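Putative mandelate racemase (Zymomonas mobilis, PDB 2OX4) binds a magnesium ion in an enolase-superfamily fold of the mandelate racemase type and is probably a lyase, perhaps a dehydratase. Local coordinates at residues I42-G47 with S265-Y270; W273-F278 with I287-G292; V13-R16 with Q21-I24; V90-I95 with I269-G274. One frame throughout, in Å; residues are numbered along the deposited sequence. Where two conformers were deposited one is given.

Contact 1 (I42-G47 with S265-Y270); sequences IAYGVG and SGERIY. With MG (magnesium ion), chain O.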
loop_
_atom_site.group_PDB
_atom_site.type_symbol
_atom_site.label_atom_id
_atom_site.label_comp_id
_atom_site.label_asym_id
_atom_site.label_seq_id
_atom_site.Cartn_x
_atom_site.Cartn_y
_atom_site.Cartn_z
ATOM N N ILE C 42 -27.986 1.194 -25.655
ATOM C CA ILE C 42 -28.991 1.205 -24.584
ATOM C C ILE C 42 -30.330 0.675 -25.131
ATOM O O ILE C 42 -31.402 1.215 -24.833
ATOM C CB ILE C 42 -29.176 2.644 -23.974
ATOM C CG1 ILE C 42 -27.825 3.338 -23.769
ATOM C CG2 ILE C 42 -29.919 2.593 -22.636
ATOM C CD1 ILE C 42 -27.901 4.639 -22.982
ATOM N N ALA C 43 -30.264 -0.383 -25.941
ATOM C CA ALA C 43 -31.485 -0.936 -26.589
ATOM C C ALA C 43 -32.426 -1.665 -25.627
ATOM O O ALA C 43 -33.611 -1.865 -25.929
ATOM C CB ALA C 43 -31.118 -1.862 -27.736
ATOM N N TYR C 44 -31.881 -2.093 -24.494
ATOM C CA TYR C 44 -32.619 -2.833 -23.482
ATOM C C TYR C 44 -32.491 -2.109 -22.136
ATOM O O TYR C 44 -31.726 -1.141 -22.007
ATOM C CB TYR C 44 -32.105 -4.273 -23.382
ATOM C CG TYR C 44 -30.635 -4.410 -23.001
ATOM C CD1 TYR C 44 -30.257 -4.690 -21.688
ATOM C CD2 TYR C 44 -29.625 -4.272 -23.959
ATOM C CE1 TYR C 44 -28.900 -4.826 -21.338
ATOM C CE2 TYR C 44 -28.278 -4.400 -23.619
ATOM C CZ TYR C 44 -27.921 -4.678 -22.307
ATOM O OH TYR C 44 -26.582 -4.811 -21.969
ATOM N N GLY C 45 -33.239 -2.580 -21.148
ATOM C CA GLY C 45 -33.385 -1.879 -19.879
ATOM C C GLY C 45 -34.083 -0.545 -20.048
ATOM O O GLY C 45 -34.795 -0.320 -21.040
ATOM N N VAL C 46 -33.873 0.344 -19.077
ATOM C CA VAL C 46 -34.649 1.573 -18.964
ATOM C C VAL C 46 -33.689 2.732 -19.188
ATOM O O VAL C 46 -32.772 2.955 -18.384
ATOM C CB VAL C 46 -35.329 1.704 -17.561
ATOM C CG1 VAL C 46 -36.101 3.025 -17.450
ATOM C CG2 VAL C 46 -36.234 0.504 -17.270
ATOM N N GLY C 47 -33.870 3.447 -20.294
ATOM C CA GLY C 47 -33.030 4.616 -20.557
ATOM C C GLY C 47 -32.812 4.966 -22.016
ATOM O O GLY C 47 -32.117 5.937 -22.317
ATOM N N SER C 265 -16.432 -8.718 -17.318
ATOM C CA SER C 265 -17.305 -7.561 -17.124
ATOM C C SER C 265 -17.016 -6.516 -18.191
ATOM O O SER C 265 -15.916 -6.461 -18.721
ATOM C CB SER C 265 -17.056 -6.921 -15.760
ATOM O OG SER C 265 -18.069 -5.970 -15.485
ATOM N N GLY C 266 -18.002 -5.677 -18.496
ATOM C CA GLY C 266 -17.706 -4.540 -19.340
ATOM C C GLY C 266 -18.879 -3.805 -19.917
ATOM O O GLY C 266 -18.722 -2.669 -20.329
ATOM N N GLU C 267 -20.046 -4.447 -19.999
ATOM C CA GLU C 267 -21.169 -3.781 -20.654
ATOM C C GLU C 267 -21.660 -2.586 -19.851
ATOM O O GLU C 267 -22.298 -1.698 -20.402
ATOM C CB GLU C 267 -22.319 -4.748 -20.938
ATOM C CG GLU C 267 -23.054 -5.231 -19.696
ATOM C CD GLU C 267 -23.902 -6.433 -20.009
ATOM O OE1 GLU C 267 -23.341 -7.549 -20.057
ATOM O OE2 GLU C 267 -25.118 -6.257 -20.228
ATOM N N ARG C 268 -21.351 -2.558 -18.550
ATOM C CA ARG C 268 -21.676 -1.386 -17.733
ATOM C C ARG C 268 -20.423 -0.648 -17.219
ATOM O O ARG C 268 -20.412 -0.072 -16.124
ATOM C CB ARG C 268 -22.630 -1.787 -16.601
ATOM C CG ARG C 268 -24.073 -1.936 -17.081
ATOM C CD ARG C 268 -25.000 -2.336 -15.948
ATOM N NE ARG C 268 -24.878 -3.762 -15.645
ATOM C CZ ARG C 268 -25.779 -4.453 -14.964
ATOM N NH1 ARG C 268 -26.873 -3.844 -14.502
ATOM N NH2 ARG C 268 -25.590 -5.752 -14.755
ATOM N N ILE C 269 -19.359 -0.695 -18.023
ATOM C CA ILE C 269 -18.117 0.042 -17.738
ATOM C C ILE C 269 -17.767 0.793 -19.028
ATOM O O ILE C 269 -17.813 0.218 -20.119
ATOM C CB ILE C 269 -16.947 -0.922 -17.357
ATOM C CG1 ILE C 269 -17.328 -1.853 -16.182
ATOM C CG2 ILE C 269 -15.687 -0.135 -17.028
ATOM C CD1 ILE C 269 -16.326 -2.988 -15.883
ATOM N N TYR C 270 -17.443 2.078 -18.911
ATOM C CA TYR C 270 -17.371 2.934 -20.104
ATOM C C TYR C 270 -16.070 3.711 -20.135
ATOM O O TYR C 270 -15.666 4.283 -19.118
ATOM C CB TYR C 270 -18.560 3.907 -20.166
ATOM C CG TYR C 270 -19.833 3.284 -19.666
ATOM C CD1 TYR C 270 -20.482 2.301 -20.414
ATOM C CD2 TYR C 270 -20.367 3.642 -18.421
ATOM C CE1 TYR C 270 -21.659 1.712 -19.949
ATOM C CE2 TYR C 270 -21.541 3.059 -17.946
ATOM C CZ TYR C 270 -22.177 2.096 -18.723
ATOM O OH TYR C 270 -23.329 1.511 -18.256
HETATM MG MG MG O . -24.120 -9.512 -19.959
HETATM O O HOH W 1 -26.292 -8.666 -20.354
HETATM O O HOH W 2 -24.510 -9.017 -17.838
HETATM O O HOH W 3 -24.291 -9.921 -22.007
#

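Contact 2 (W273-F278 with I287-G292); sequences WGFLPF and IQPDLG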
loop_
_atom_site.group_PDB
_atom_site.type_symbol
_atom_site.label_atom_id
_atom_site.label_comp_id
_atom_site.label_asym_id
_atom_site.label_seq_id
_atom_site.Cartn_x
_atom_site.Cartn_y
_atom_site.Cartn_z
ATOM N N TRP C 273 -11.233 5.381 -18.825
ATOM C CA TRP C 273 -11.396 5.759 -17.401
ATOM C C TRP C 273 -12.195 4.745 -16.580
ATOM O O TRP C 273 -11.890 4.512 -15.410
ATOM C CB TRP C 273 -12.048 7.140 -17.279
ATOM C CG TRP C 273 -11.143 8.271 -17.738
ATOM C CD1 TRP C 273 -10.352 9.047 -16.939
ATOM C CD2 TRP C 273 -10.937 8.737 -19.083
ATOM N NE1 TRP C 273 -9.663 9.962 -17.698
ATOM C CE2 TRP C 273 -10.012 9.806 -19.015
ATOM C CE3 TRP C 273 -11.455 8.367 -20.337
ATOM C CZ2 TRP C 273 -9.575 10.496 -20.148
ATOM C CZ3 TRP C 273 -11.021 9.050 -21.466
ATOM C CH2 TRP C 273 -10.094 10.109 -21.367
ATOM N N GLY C 274 -13.227 4.160 -17.183
ATOM C CA GLY C 274 -14.033 3.134 -16.513
ATOM C C GLY C 274 -13.246 1.860 -16.282
ATOM O O GLY C 274 -13.309 1.263 -15.196
ATOM N N PHE C 275 -12.490 1.442 -17.295
ATOM C CA PHE C 275 -11.748 0.180 -17.212
ATOM C C PHE C 275 -10.493 0.243 -16.356
ATOM O O PHE C 275 -10.075 -0.763 -15.773
ATOM C CB PHE C 275 -11.481 -0.394 -18.598
ATOM C CG PHE C 275 -12.704 -1.011 -19.206
ATOM C CD1 PHE C 275 -13.075 -2.309 -18.854
ATOM C CD2 PHE C 275 -13.521 -0.285 -20.078
ATOM C CE1 PHE C 275 -14.232 -2.888 -19.377
ATOM C CE2 PHE C 275 -14.685 -0.864 -20.610
ATOM C CZ PHE C 275 -15.030 -2.170 -20.260
ATOM N N LEU C 276 -9.925 1.438 -16.255
ATOM C CA LEU C 276 -8.657 1.642 -15.548
ATOM C C LEU C 276 -8.553 0.968 -14.165
ATOM O O LEU C 276 -7.633 0.189 -13.954
ATOM C CB LEU C 276 -8.272 3.128 -15.493
ATOM C CG LEU C 276 -7.029 3.458 -14.641
ATOM C CD1 LEU C 276 -5.755 2.908 -15.269
ATOM C CD2 LEU C 276 -6.912 4.964 -14.406
ATOM N N PRO C 277 -9.486 1.250 -13.236
ATOM C CA PRO C 277 -9.359 0.643 -11.912
ATOM C C PRO C 277 -9.377 -0.889 -11.910
ATOM O O PRO C 277 -8.674 -1.496 -11.112
ATOM C CB PRO C 277 -10.584 1.176 -11.163
ATOM C CG PRO C 277 -11.517 1.631 -12.208
ATOM C CD PRO C 277 -10.658 2.146 -13.296
ATOM N N PHE C 278 -10.176 -1.490 -12.794
ATOM C CA PHE C 278 -10.262 -2.947 -12.906
ATOM C C PHE C 278 -8.968 -3.533 -13.450
ATOM O O PHE C 278 -8.565 -4.630 -13.066
ATOM C CB PHE C 278 -11.432 -3.343 -13.815
ATOM C CG PHE C 278 -12.774 -2.980 -13.252
ATOM C CD1 PHE C 278 -13.412 -3.818 -12.326
ATOM C CD2 PHE C 278 -13.391 -1.794 -13.622
ATOM C CE1 PHE C 278 -14.645 -3.468 -11.782
ATOM C CE2 PHE C 278 -14.638 -1.439 -13.085
ATOM C CZ PHE C 278 -15.264 -2.284 -12.168
ATOM N N ILE C 287 -12.531 -8.607 -20.630
ATOM C CA ILE C 287 -13.326 -7.384 -20.606
ATOM C C ILE C 287 -14.341 -7.394 -21.731
ATOM O O ILE C 287 -14.083 -7.932 -22.819
ATOM C CB ILE C 287 -12.476 -6.098 -20.701
ATOM C CG1 ILE C 287 -11.526 -6.156 -21.905
ATOM C CG2 ILE C 287 -11.726 -5.834 -19.361
ATOM C CD1 ILE C 287 -11.072 -4.781 -22.377
ATOM N N GLN C 288 -15.497 -6.789 -21.467
ATOM C CA GLN C 288 -16.614 -6.862 -22.401
ATOM C C GLN C 288 -17.189 -5.494 -22.746
ATOM O O GLN C 288 -18.393 -5.280 -22.590
ATOM C CB GLN C 288 -17.718 -7.786 -21.846
ATOM C CG GLN C 288 -17.251 -9.232 -21.518
ATOM C CD GLN C 288 -18.256 -9.983 -20.662
ATOM O OE1 GLN C 288 -18.700 -9.482 -19.639
ATOM N NE2 GLN C 288 -18.617 -11.192 -21.079
ATOM N N PRO C 289 -16.346 -4.562 -23.252
ATOM C CA PRO C 289 -16.894 -3.251 -23.589
ATOM C C PRO C 289 -17.889 -3.416 -24.737
ATOM O O PRO C 289 -17.713 -4.309 -25.584
ATOM C CB PRO C 289 -15.664 -2.474 -24.079
ATOM C CG PRO C 289 -14.717 -3.504 -24.526
ATOM C CD PRO C 289 -14.925 -4.674 -23.625
ATOM N N ASP C 290 -18.935 -2.603 -24.727
ATOM C CA ASP C 290 -19.872 -2.500 -25.846
ATOM C C ASP C 290 -19.431 -1.325 -26.714
ATOM O O ASP C 290 -19.280 -0.202 -26.218
ATOM C CB ASP C 290 -21.289 -2.265 -25.288
ATOM C CG ASP C 290 -22.385 -2.345 -26.364
ATOM O OD1 ASP C 290 -22.310 -1.627 -27.375
ATOM O OD2 ASP C 290 -23.336 -3.124 -26.185
ATOM N N LEU C 291 -19.233 -1.563 -28.013
ATOM C CA LEU C 291 -18.922 -0.462 -28.949
ATOM C C LEU C 291 -19.887 0.731 -28.816
ATOM O O LEU C 291 -19.462 1.875 -28.900
ATOM C CB LEU C 291 -18.911 -0.948 -30.399
ATOM C CG LEU C 291 -17.629 -1.515 -31.010
ATOM C CD1 LEU C 291 -17.902 -1.820 -32.467
ATOM C CD2 LEU C 291 -16.488 -0.542 -30.925
ATOM N N GLY C 292 -21.165 0.451 -28.573
ATOM C CA GLY C 292 -22.188 1.493 -28.471
ATOM C C GLY C 292 -22.330 2.195 -27.126
ATOM O O GLY C 292 -23.208 3.058 -26.970
#

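Contact 3 (V13-R16 with Q21-I24); sequences VHTR and QRPI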
loop_
_atom_site.group_PDB
_atom_site.type_symbol
_atom_site.label_atom_id
_atom_site.label_comp_id
_atom_site.label_asym_id
_atom_site.label_seq_id
_atom_site.Cartn_x
_atom_site.Cartn_y
_atom_site.Cartn_z
ATOM N N VAL C 13 -36.212 3.303 -32.164
ATOM C CA VAL C 13 -37.095 2.303 -32.792
ATOM C C VAL C 13 -38.216 1.955 -31.819
ATOM O O VAL C 13 -37.975 1.810 -30.613
ATOM C CB VAL C 13 -36.316 1.020 -33.196
ATOM C CG1 VAL C 13 -37.275 -0.039 -33.784
ATOM C CG2 VAL C 13 -35.237 1.355 -34.213
ATOM N N HIS C 14 -39.446 1.866 -32.336
ATOM C CA HIS C 14 -40.605 1.512 -31.517
ATOM C C HIS C 14 -40.467 0.124 -30.895
ATOM O O HIS C 14 -39.738 -0.726 -31.417
ATOM C CB HIS C 14 -41.888 1.595 -32.352
ATOM C CG HIS C 14 -42.230 2.983 -32.801
ATOM N ND1 HIS C 14 -43.052 3.234 -33.880
ATOM C CD2 HIS C 14 -41.865 4.194 -32.315
ATOM C CE1 HIS C 14 -43.177 4.540 -34.040
ATOM N NE2 HIS C 14 -42.469 5.146 -33.102
ATOM N N THR C 15 -41.166 -0.095 -29.782
ATOM C CA THR C 15 -41.040 -1.334 -29.003
ATOM C C THR C 15 -41.000 -2.576 -29.886
ATOM O O THR C 15 -41.898 -2.801 -30.698
ATOM C CB THR C 15 -42.177 -1.461 -27.980
ATOM O OG1 THR C 15 -42.221 -0.274 -27.192
ATOM C CG2 THR C 15 -41.966 -2.670 -27.065
ATOM N N ARG C 16 -39.933 -3.355 -29.754
ATOM C CA ARG C 16 -39.852 -4.661 -30.399
ATOM C C ARG C 16 -40.731 -5.641 -29.612
ATOM O O ARG C 16 -40.547 -5.802 -28.412
ATOM C CB ARG C 16 -38.388 -5.135 -30.475
ATOM C CG ARG C 16 -37.375 -4.109 -31.073
ATOM C CD ARG C 16 -37.545 -3.873 -32.572
ATOM N NE ARG C 16 -38.745 -3.094 -32.863
ATOM C CZ ARG C 16 -39.415 -3.143 -34.010
ATOM N NH1 ARG C 16 -40.500 -2.396 -34.173
ATOM N NH2 ARG C 16 -39.001 -3.935 -34.991
ATOM N N GLN C 21 -37.774 -4.438 -26.374
ATOM C CA GLN C 21 -36.614 -3.541 -26.435
ATOM C C GLN C 21 -36.823 -2.422 -27.447
ATOM O O GLN C 21 -37.761 -2.477 -28.232
ATOM C CB GLN C 21 -35.365 -4.352 -26.757
ATOM C CG GLN C 21 -34.991 -5.293 -25.615
ATOM C CD GLN C 21 -33.909 -6.287 -25.969
ATOM O OE1 GLN C 21 -33.292 -6.203 -27.024
ATOM N NE2 GLN C 21 -33.670 -7.241 -25.075
ATOM N N ARG C 22 -35.968 -1.398 -27.404
ATOM C CA ARG C 22 -36.090 -0.246 -28.300
ATOM C C ARG C 22 -34.700 0.268 -28.692
ATOM O O ARG C 22 -34.159 1.152 -28.026
ATOM C CB ARG C 22 -36.885 0.887 -27.632
ATOM C CG ARG C 22 -38.372 0.615 -27.427
ATOM C CD ARG C 22 -39.127 1.894 -27.126
ATOM N NE ARG C 22 -39.048 2.828 -28.249
ATOM C CZ ARG C 22 -39.494 4.079 -28.229
ATOM N NH1 ARG C 22 -40.062 4.564 -27.127
ATOM N NH2 ARG C 22 -39.377 4.849 -29.315
ATOM N N PRO C 23 -34.134 -0.265 -29.790
ATOM C CA PRO C 23 -32.830 0.188 -30.292
ATOM C C PRO C 23 -32.771 1.661 -30.689
ATOM O O PRO C 23 -33.796 2.273 -31.009
ATOM C CB PRO C 23 -32.583 -0.683 -31.526
ATOM C CG PRO C 23 -33.598 -1.756 -31.489
ATOM C CD PRO C 23 -34.709 -1.351 -30.602
ATOM N N ILE C 24 -31.563 2.220 -30.643
ATOM C CA ILE C 24 -31.344 3.625 -30.959
ATOM C C ILE C 24 -30.244 3.696 -32.013
ATOM O O ILE C 24 -29.093 3.297 -31.764
ATOM C CB ILE C 24 -30.943 4.481 -29.718
ATOM C CG1 ILE C 24 -31.834 4.181 -28.504
ATOM C CG2 ILE C 24 -31.021 5.975 -30.075
ATOM C CD1 ILE C 24 -31.213 3.200 -27.500
#

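Contact 4 (V90-I95 with I269-G274); sequences VIFSGI and IYSRWG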
loop_
_atom_site.group_PDB
_atom_site.type_symbol
_atom_site.label_atom_id
_atom_site.label_comp_id
_atom_site.label_asym_id
_atom_site.label_seq_id
_atom_site.Cartn_x
_atom_site.Cartn_y
_atom_site.Cartn_z
ATOM N N VAL C 90 -25.079 7.146 -20.466
ATOM C CA VAL C 90 -25.749 7.854 -21.550
ATOM C C VAL C 90 -24.751 8.779 -22.250
ATOM O O VAL C 90 -24.681 8.803 -23.483
ATOM C CB VAL C 90 -26.975 8.635 -21.022
ATOM C CG1 VAL C 90 -27.621 9.459 -22.148
ATOM C CG2 VAL C 90 -28.003 7.679 -20.401
ATOM N N ILE C 91 -23.961 9.504 -21.450
ATOM C CA ILE C 91 -22.933 10.421 -21.956
ATOM C C ILE C 91 -22.042 9.690 -22.953
ATOM O O ILE C 91 -21.876 10.149 -24.093
ATOM C CB ILE C 91 -22.097 11.035 -20.792
ATOM C CG1 ILE C 91 -22.978 11.916 -19.879
ATOM C CG2 ILE C 91 -20.857 11.781 -21.316
ATOM C CD1 ILE C 91 -23.767 13.017 -20.603
ATOM N N PHE C 92 -21.506 8.534 -22.555
ATOM C CA PHE C 92 -20.588 7.785 -23.430
ATOM C C PHE C 92 -21.278 7.058 -24.601
ATOM O O PHE C 92 -20.682 6.911 -25.676
ATOM C CB PHE C 92 -19.656 6.865 -22.629
ATOM C CG PHE C 92 -18.517 7.596 -21.958
ATOM C CD1 PHE C 92 -18.357 7.534 -20.585
ATOM C CD2 PHE C 92 -17.624 8.365 -22.709
ATOM C CE1 PHE C 92 -17.311 8.223 -19.961
ATOM C CE2 PHE C 92 -16.576 9.046 -22.100
ATOM C CZ PHE C 92 -16.422 8.980 -20.732
ATOM N N SER C 93 -22.541 6.669 -24.420
ATOM C CA SER C 93 -23.340 6.090 -25.514
ATOM C C SER C 93 -23.479 7.054 -26.685
ATOM O O SER C 93 -23.460 6.645 -27.845
ATOM C CB SER C 93 -24.738 5.698 -25.028
ATOM O OG SER C 93 -24.693 4.571 -24.179
ATOM N N GLY C 94 -23.636 8.342 -26.374
ATOM C CA GLY C 94 -23.777 9.366 -27.410
ATOM C C GLY C 94 -22.495 9.543 -28.208
ATOM O O GLY C 94 -22.516 9.571 -29.434
ATOM N N ILE C 95 -21.372 9.640 -27.507
ATOM C CA ILE C 95 -20.056 9.650 -28.162
ATOM C C ILE C 95 -19.873 8.393 -29.032
ATOM O O ILE C 95 -19.457 8.496 -30.192
ATOM C CB ILE C 95 -18.910 9.804 -27.135
ATOM C CG1 ILE C 95 -19.117 11.079 -26.309
ATOM C CG2 ILE C 95 -17.581 9.881 -27.850
ATOM C CD1 ILE C 95 -17.935 11.416 -25.324
ATOM N N ILE C 269 -19.359 -0.695 -18.023
ATOM C CA ILE C 269 -18.117 0.042 -17.738
ATOM C C ILE C 269 -17.767 0.793 -19.028
ATOM O O ILE C 269 -17.813 0.218 -20.119
ATOM C CB ILE C 269 -16.947 -0.922 -17.357
ATOM C CG1 ILE C 269 -17.328 -1.853 -16.182
ATOM C CG2 ILE C 269 -15.687 -0.135 -17.028
ATOM C CD1 ILE C 269 -16.326 -2.988 -15.883
ATOM N N TYR C 270 -17.443 2.078 -18.911
ATOM C CA TYR C 270 -17.371 2.934 -20.104
ATOM C C TYR C 270 -16.070 3.711 -20.135
ATOM O O TYR C 270 -15.666 4.283 -19.118
ATOM C CB TYR C 270 -18.560 3.907 -20.166
ATOM C CG TYR C 270 -19.833 3.284 -19.666
ATOM C CD1 TYR C 270 -20.482 2.301 -20.414
ATOM C CD2 TYR C 270 -20.367 3.642 -18.421
ATOM C CE1 TYR C 270 -21.659 1.712 -19.949
ATOM C CE2 TYR C 270 -21.541 3.059 -17.946
ATOM C CZ TYR C 270 -22.177 2.096 -18.723
ATOM O OH TYR C 270 -23.329 1.511 -18.256
ATOM N N SER C 271 -15.465 3.756 -21.321
ATOM C CA SER C 271 -14.196 4.466 -21.589
ATOM C C SER C 271 -12.968 3.856 -20.905
ATOM O O SER C 271 -13.091 3.031 -19.999
ATOM C CB SER C 271 -14.299 5.973 -21.310
ATOM O OG SER C 271 -14.013 6.279 -19.941
ATOM N N ARG C 272 -11.791 4.281 -21.367
ATOM C CA ARG C 272 -10.503 4.013 -20.700
ATOM C C ARG C 272 -10.593 4.263 -19.197
ATOM O O ARG C 272 -10.090 3.458 -18.397
ATOM C CB ARG C 272 -9.442 4.955 -21.264
ATOM C CG ARG C 272 -8.796 4.558 -22.597
ATOM C CD ARG C 272 -8.050 5.781 -23.168
ATOM N NE ARG C 272 -8.984 6.777 -23.690
ATOM C CZ ARG C 272 -8.642 7.983 -24.140
ATOM N NH1 ARG C 272 -7.364 8.388 -24.087
ATOM N NH2 ARG C 272 -9.581 8.785 -24.638
ATOM N N TRP C 273 -11.233 5.381 -18.825
ATOM C CA TRP C 273 -11.396 5.759 -17.401
ATOM C C TRP C 273 -12.195 4.745 -16.580
ATOM O O TRP C 273 -11.890 4.512 -15.410
ATOM C CB TRP C 273 -12.048 7.140 -17.279
ATOM C CG TRP C 273 -11.143 8.271 -17.738
ATOM C CD1 TRP C 273 -10.352 9.047 -16.939
ATOM C CD2 TRP C 273 -10.937 8.737 -19.083
ATOM N NE1 TRP C 273 -9.663 9.962 -17.698
ATOM C CE2 TRP C 273 -10.012 9.806 -19.015
ATOM C CE3 TRP C 273 -11.455 8.367 -20.337
ATOM C CZ2 TRP C 273 -9.575 10.496 -20.148
ATOM C CZ3 TRP C 273 -11.021 9.050 -21.466
ATOM C CH2 TRP C 273 -10.094 10.109 -21.367
ATOM N N GLY C 274 -13.227 4.160 -17.183
ATOM C CA GLY C 274 -14.033 3.134 -16.513
ATOM C C GLY C 274 -13.246 1.860 -16.282
ATOM O O GLY C 274 -13.309 1.263 -15.196
#

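Contact 1 (I42-G47 with S265-Y270)
Tyr44 and Glu267 both carry CG in the slot between backbone N and carbonyl carbon (chi1 60° and 70°), and from there the phenol and the carboxylate reach each other from two loops. Glu267 runs on extended beyond CG, and its carboxylate plane stands nearly square to the Tyr44 ring. The phenol OH donates to Glu267 OE2, with Tyr44 OH and Glu267 OE2 2.7 Å apart; it meets that oxygen from above the carboxylate plane, 37° out of it, while OE2 itself lies at the ring's edge, near the ring plane. Water 1 gives OE2 a second bond, from its oxygen to Glu267 OE2 at 2.7 Å. The other oxygen, Glu267 OE1, binds the magnesium ion at 2.1 Å, beside Glu215, Glu241 and three waters. A phenylalanine here would keep the ring but lose the hydroxyl, and would probably leave OE2 with one bond fewer and the carboxylate's rotation resting more on the metal and water 1. Phe82 of a second subunit meets the Tyr44 ring edge-to-face. The contact thus divides the work of one carboxylate: one oxygen serves the metal, while the other is held by a phenol from the N-terminal domain and a metal-bound water, an arrangement likely to help fix the rotation of this metal ligand at the barrel mouth.

Contact 2 (W273-F278 with I287-G292)
Phe275 crosses to Ile287 and Pro289 from helix 271-280, its CB pointing toward the segment 287-292 and its CG set beside the backbone N (chi1 -75°), which sends the ring outward from the helix. From CB the ring first reaches Ile287 along one side: Phe275 CD1 lies 3.8 Å from Ile287 CG2. The next atom, CE1, touches the same methyl and also the branch point, with Phe275 CE1 3.9 Å from Ile287 CB. At the tip the partner changes, for Phe275 CZ sits 3.9 Å from Pro289 CB, and CE2 on the far side meets that same carbon. Both partners approach the ring obliquely, and the side chains of Phe275 and Pro289 cross at about a right angle. An alanine here would remove the whole ring and would probably open a gap between the helix and the segment, leaving Ile287 CG2 and Pro289 CB without their aromatic neighbour. Ile303 of helix 296-309 packs on both Phe275 and Ile287, and Val314 of strand 313-314 on Ile287 and Pro289. Farther along, Asp290 OD1 caps helix 291-294 by accepting from Gly292 N. Such apolar packing of an outer helix against the end of the next strand and the loop beyond it is characteristic of a beta/alpha barrel, here the enolase-type C-terminal domain.

Contact 3 (V13-R16 with Q21-I24)
Val13 opens the pairing with its backbone: Val13 N donates to Pro23 O at 2.9 Å, and its CB rests on the proline ring at CD. Pro23 has no N-H to offer Val13 O, and Arg22 NE serves there instead, donating to Val13 O at 2.8 Å in an almost straight bond (175°). The oxygen lies in the guanidinium plane, while the donor is tilted 33° from the carbonyl plane. His14 follows with its ring edge toward Arg22 NH2, the ring and guanidinium planes 59° apart; Asp388 serves both, hydrogen-bonded to His14 NE2 and salt-bridged to Arg22 NH2. Thr15 lays OG1 alongside the aliphatic part of Arg22, and Thr15 CA makes a CA-H...O contact with Gln21 O. Arg16 then closes the backbone pairing, Arg16 N donating to Gln21 O at 2.8 Å. Its side chain bends at chi2 and chi3, bringing Arg16 NE to 2.9 Å from His14 O, while CG touches Pro23 CD and NH2 salt-bridges Glu354. This is the connection of the beta-hairpin formed by strands 5-13 and 24-30 in the enolase-type N-terminal domain, its backbone bonds shifting register by one residue between Val13 and Arg16.

Contact 4 (V90-I95 with I269-G274)
Phe92 and Tyr270 mark the closest backbone approach, their CA atoms 6.7 Å apart. The segment 90-95 is helical throughout, inside helix 89-110, whereas 269-274 runs from loop into helix. Ser271 has a positive phi (68°), and Gly274 N makes weak bonds to Tyr270 O and Ser271 O. A CB on Gly274 would clash with Tyr270 O, which favours glycine there. Phe92 is the side chain that makes the contact from helix 89-110, its CG lying beside the backbone N (chi1 -77°) and the ring extending to the loop. Tyr270 CB touches near the root of the ring, Phe92 CD1 to Tyr270 CB 3.7 Å, in an oblique approach. The outer part of the ring is covered on one face by Ser271, whose CB makes a CH-pi contact 3.9 Å from the Phe92 centroid and 19° off the normal. Ser271 OG stands near the tip, 3.7 Å from Phe92 CZ, yet its polar business is elsewhere: Ser271 OG donates to Tyr270 O at 2.7 Å and accepts weakly from Trp273 N. The Tyr270 ring leads away from Phe92, and its OH pairs with Thr89 OG1. Trp74 of helix 70-79 packs on Phe92 too. Across the interface, then, the chemistry is mainly apolar, with no polar bond between the two segments: the serine hydroxyl is engaged by its own backbone, leaving its methylene to face the ring, and dispersion with a CH-pi contact joins the N-terminal domain's helix to the barrel's.

How the contacts relate
Contacts 2 and 4 are the core ones, buried and apolar, and share helix 271-280, which contact 2 ties inward to the barrel and contact 4 to helix 89-110 of the N-terminal domain. Contact 1 also spans the two domains and shares Ile269 and Tyr270 with contact 4, but it is partly buried and polar, at the magnesium ion. Contact 3 has the outer character, with Thr15 exposed, and is the most backbone-based, about 25 Å from contact 2 between centres; it reaches contact 1 through Ala43 O and Arg22 N, a probable hydrogen bond. Another joins contacts 1 and 2 at Ser265 O and Gln288 N, where strand 263-265 ends beside the residue following strand 286-287.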